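Protein arginine N-methyltransferase SFM1 (Saccharomyces cerevisiae, PDB 5C74) monomethylates ribosomal protein S3 on an arginine side chain, using S-adenosyl-L-methionine as the methyl donor. Local coordinates at residues G134-T139 against P179-V183. Residues are numbered along the deposited sequence; the frame is centred on the assembly and turned at random.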
ATOM      1  N   GLY A 134     -24.488  -3.398  -9.605  1.00 19.61           N
ATOM      2  CA  GLY A 134     -25.208  -4.068  -8.531  1.00 21.22           C
ATOM      3  C   GLY A 134     -25.142  -3.300  -7.228  1.00 25.86           C
ATOM      4  O   GLY A 134     -24.478  -2.270  -7.136  1.00 21.12           O
ATOM      5  N   ASP A 135     -25.824  -3.787  -6.199  1.00 16.85           N
ATOM      6  CA  ASP A 135     -25.921  -2.983  -4.989  1.00 24.84           C
ATOM      7  C   ASP A 135     -24.971  -3.442  -3.891  1.00 20.19           C
ATOM      8  O   ASP A 135     -25.132  -3.072  -2.729  1.00 23.28           O
ATOM      9  CB  ASP A 135     -27.364  -2.971  -4.478  1.00 28.64           C
ATOM     10  CG  ASP A 135     -27.836  -4.325  -4.022  1.00 29.50           C
ATOM     11  OD1 ASP A 135     -27.134  -5.332  -4.239  1.00 31.76           O
ATOM     12  OD2 ASP A 135     -28.943  -4.385  -3.458  1.00 38.82           O
ATOM     13  N   LYS A 136     -23.965  -4.226  -4.252  1.00 14.79           N
ATOM     14  CA  LYS A 136     -22.965  -4.610  -3.258  1.00 16.33           C
ATOM     15  C   LYS A 136     -21.547  -4.298  -3.705  1.00 17.47           C
ATOM     16  O   LYS A 136     -21.173  -4.541  -4.854  1.00 14.95           O
ATOM     17  CB  LYS A 136     -23.104  -6.091  -2.914  1.00 21.61           C
ATOM     18  CG  LYS A 136     -24.372  -6.352  -2.079  1.00 29.08           C
ATOM     19  CD  LYS A 136     -24.341  -7.676  -1.352  1.00 36.14           C
ATOM     20  CE  LYS A 136     -25.455  -7.717  -0.303  1.00 30.07           C
ATOM     21  NZ  LYS A 136     -26.723  -7.152  -0.837  1.00 25.78           N
ATOM     22  N   GLN A 137     -20.763  -3.759  -2.780  1.00 14.19           N
ATOM     23  CA  GLN A 137     -19.363  -3.451  -3.063  1.00 16.81           C
ATOM     24  C   GLN A 137     -18.581  -4.675  -3.524  1.00 15.03           C
ATOM     25  O   GLN A 137     -18.761  -5.788  -2.999  1.00 18.09           O
ATOM     26  CB  GLN A 137     -18.687  -2.848  -1.823  1.00 21.05           C
ATOM     27  CG  GLN A 137     -17.327  -2.229  -2.141  1.00 37.77           C
ATOM     28  CD  GLN A 137     -16.868  -1.237  -1.089  1.00 48.97           C
ATOM     29  OE1 GLN A 137     -16.836  -1.547   0.104  1.00 44.40           O
ATOM     30  NE2 GLN A 137     -16.513  -0.032  -1.529  1.00 52.87           N
ATOM     31  N   MET A 138     -17.718  -4.448  -4.509  1.00 13.97           N
ATOM     32  CA  MET A 138     -16.808  -5.445  -5.053  1.00 12.21           C
ATOM     33  C   MET A 138     -15.374  -4.968  -4.920  1.00 14.44           C
ATOM     34  O   MET A 138     -15.126  -3.756  -4.944  1.00 14.03           O
ATOM     35  CB  MET A 138     -17.097  -5.693  -6.543  1.00 12.50           C
ATOM     36  CG  MET A 138     -18.534  -6.151  -6.876  1.00 16.55           C
ATOM     37  SD  MET A 138     -18.806  -6.158  -8.701  1.00  9.58           S
ATOM     38  CE  MET A 138     -20.162  -7.343  -8.736  1.00 20.76           C
ATOM     39  N   THR A 139     -14.429  -5.903  -4.835  1.00 12.75           N
ATOM     40  CA  THR A 139     -13.031  -5.549  -5.026  1.00 11.97           C
ATOM     41  C   THR A 139     -12.849  -5.068  -6.462  1.00 17.27           C
ATOM     42  O   THR A 139     -13.652  -5.364  -7.361  1.00 13.44           O
ATOM     43  CB  THR A 139     -12.054  -6.726  -4.751  1.00 13.26           C
ATOM     44  OG1 THR A 139     -12.263  -7.773  -5.715  1.00 13.83           O
ATOM     45  CG2 THR A 139     -12.250  -7.290  -3.317  1.00 13.84           C
ATOM     46  N   PRO A 179     -15.912  -8.915   3.069  1.00 16.74           N
ATOM     47  CA  PRO A 179     -17.225  -8.282   2.945  1.00 16.08           C
ATOM     48  C   PRO A 179     -17.475  -7.698   1.572  1.00 17.70           C
ATOM     49  O   PRO A 179     -17.742  -6.504   1.462  1.00 17.51           O
ATOM     50  CB  PRO A 179     -17.165  -7.168   4.000  1.00 16.90           C
ATOM     51  CG  PRO A 179     -15.712  -6.793   4.028  1.00 15.81           C
ATOM     52  CD  PRO A 179     -14.982  -8.100   3.884  1.00 17.32           C
ATOM     53  N   PHE A 180     -17.393  -8.545   0.549  1.00 14.24           N
ATOM     54  CA  PHE A 180     -17.556  -8.129  -0.832  1.00 15.72           C
ATOM     55  C   PHE A 180     -18.353  -9.166  -1.572  1.00 12.44           C
ATOM     56  O   PHE A 180     -18.489 -10.302  -1.118  1.00 11.35           O
ATOM     57  CB  PHE A 180     -16.199  -7.946  -1.520  1.00 13.48           C
ATOM     58  CG  PHE A 180     -15.326  -6.953  -0.836  1.00 11.99           C
ATOM     59  CD1 PHE A 180     -15.469  -5.597  -1.101  1.00 16.16           C
ATOM     60  CD2 PHE A 180     -14.379  -7.364   0.082  1.00 13.72           C
ATOM     61  CE1 PHE A 180     -14.668  -4.660  -0.447  1.00 21.35           C
ATOM     62  CE2 PHE A 180     -13.585  -6.437   0.736  1.00 15.20           C
ATOM     63  CZ  PHE A 180     -13.733  -5.085   0.469  1.00 17.40           C
ATOM     64  N   ARG A 181     -18.860  -8.766  -2.728  1.00 10.75           N
ATOM     65  CA  ARG A 181     -19.491  -9.689  -3.635  1.00 11.37           C
ATOM     66  C   ARG A 181     -18.417 -10.162  -4.605  1.00 14.05           C
ATOM     67  O   ARG A 181     -17.717  -9.332  -5.190  1.00 14.98           O
ATOM     68  CB  ARG A 181     -20.642  -8.998  -4.372  1.00 12.11           C
ATOM     69  CG  ARG A 181     -21.173  -9.767  -5.572  1.00 12.71           C
ATOM     70  CD  ARG A 181     -22.440  -9.084  -6.107  1.00 14.92           C
ATOM     71  NE  ARG A 181     -23.576  -9.313  -5.220  1.00 16.01           N
ATOM     72  CZ  ARG A 181     -24.720  -8.630  -5.251  1.00 20.96           C
ATOM     73  NH1 ARG A 181     -24.897  -7.628  -6.112  1.00 17.27           N
ATOM     74  NH2 ARG A 181     -25.688  -8.948  -4.394  1.00 19.98           N
ATOM     75  N   TYR A 182     -18.276 -11.483  -4.756  1.00 13.83           N
ATOM     76  CA  TYR A 182     -17.271 -12.053  -5.660  1.00 12.66           C
ATOM     77  C   TYR A 182     -17.914 -12.871  -6.776  1.00 15.01           C
ATOM     78  O   TYR A 182     -18.987 -13.443  -6.592  1.00 12.43           O
ATOM     79  CB  TYR A 182     -16.294 -12.957  -4.904  1.00 12.25           C
ATOM     80  CG  TYR A 182     -15.378 -12.253  -3.930  1.00 16.48           C
ATOM     81  CD1 TYR A 182     -15.802 -11.968  -2.637  1.00 16.54           C
ATOM     82  CD2 TYR A 182     -14.081 -11.893  -4.291  1.00 15.85           C
ATOM     83  CE1 TYR A 182     -14.958 -11.334  -1.722  1.00 12.30           C
ATOM     84  CE2 TYR A 182     -13.227 -11.261  -3.380  1.00 14.06           C
ATOM     85  CZ  TYR A 182     -13.678 -10.985  -2.101  1.00 12.58           C
ATOM     86  OH  TYR A 182     -12.844 -10.361  -1.191  1.00 15.92           O
ATOM     87  N   VAL A 183     -17.240 -12.958  -7.917  1.00 11.84           N
ATOM     88  CA  VAL A 183     -17.685 -13.839  -8.999  1.00 12.86           C
ATOM     89  C   VAL A 183     -17.272 -15.265  -8.656  1.00 14.80           C
ATOM     90  O   VAL A 183     -16.162 -15.484  -8.171  1.00 15.17           O
ATOM     91  CB  VAL A 183     -17.061 -13.428 -10.364  1.00 13.55           C
ATOM     92  CG1 VAL A 183     -17.432 -14.434 -11.462  1.00 13.18           C
ATOM     93  CG2 VAL A 183     -17.507 -12.014 -10.744  1.00 13.28           C
TER
HETATM   94  O   HOH W   1     -27.417  -5.973  -7.037  1.00 24.37           O
HETATM   95  O   HOH W   2     -22.875  -5.594  -6.695  1.00 18.15           O
HETATM   96  O   HOH W   3     -20.184  -6.255  -0.281  1.00 34.87           O
HETATM   97  O   HOH W   4     -16.856  -3.808   1.892  1.00 40.02           O
HETATM   98  O   HOH W   5     -15.082  -8.681  -4.652  1.00 14.28           O
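Gln-137 and Arg-181 join a loop to an edge strand through one backbone hydrogen bond, with side-chain packing and waters around it. Arg-181 N donates to Gln-137 O at 3.0 Å, nearly straight (166°) and in the carbonyl plane. Water 5 continues the link, accepting from Thr-139 N and donating to Arg-181 O. Thr-139 CG2 sits over one face of the Phe-180 ring, a CH-pi contact 4.1 Å from the centroid. Gln-137 runs alongside the same ring, its OE1 3.8 Å from Phe-180 CE1. The loop 134-139 follows strand 128-131, at the edge of the parallel sheet of this SPOUT-clan protein, and leads into helix 140-151, with Thr-139 as N-cap. Strand 181-183 borders a separate antiparallel sheet. Arg-181 has CG anti to the backbone N (chi1 167°) and reaches along the loop. Lys-136 CB covers one guanidinium face, 3.8 Å above its plane. The salt bridge from Arg-181 NH1 to Asp-135 OD1 is long, 3.7 Å; Asp-164 holds NE more firmly. A leucine in place of Arg-181 would probably cost Asp-164 its salt bridge to this side chain and leave Lys-136 CB without the flat group it covers. Water 1 lies at the guanidinium edge and bridges NH1 to Asp-135 N.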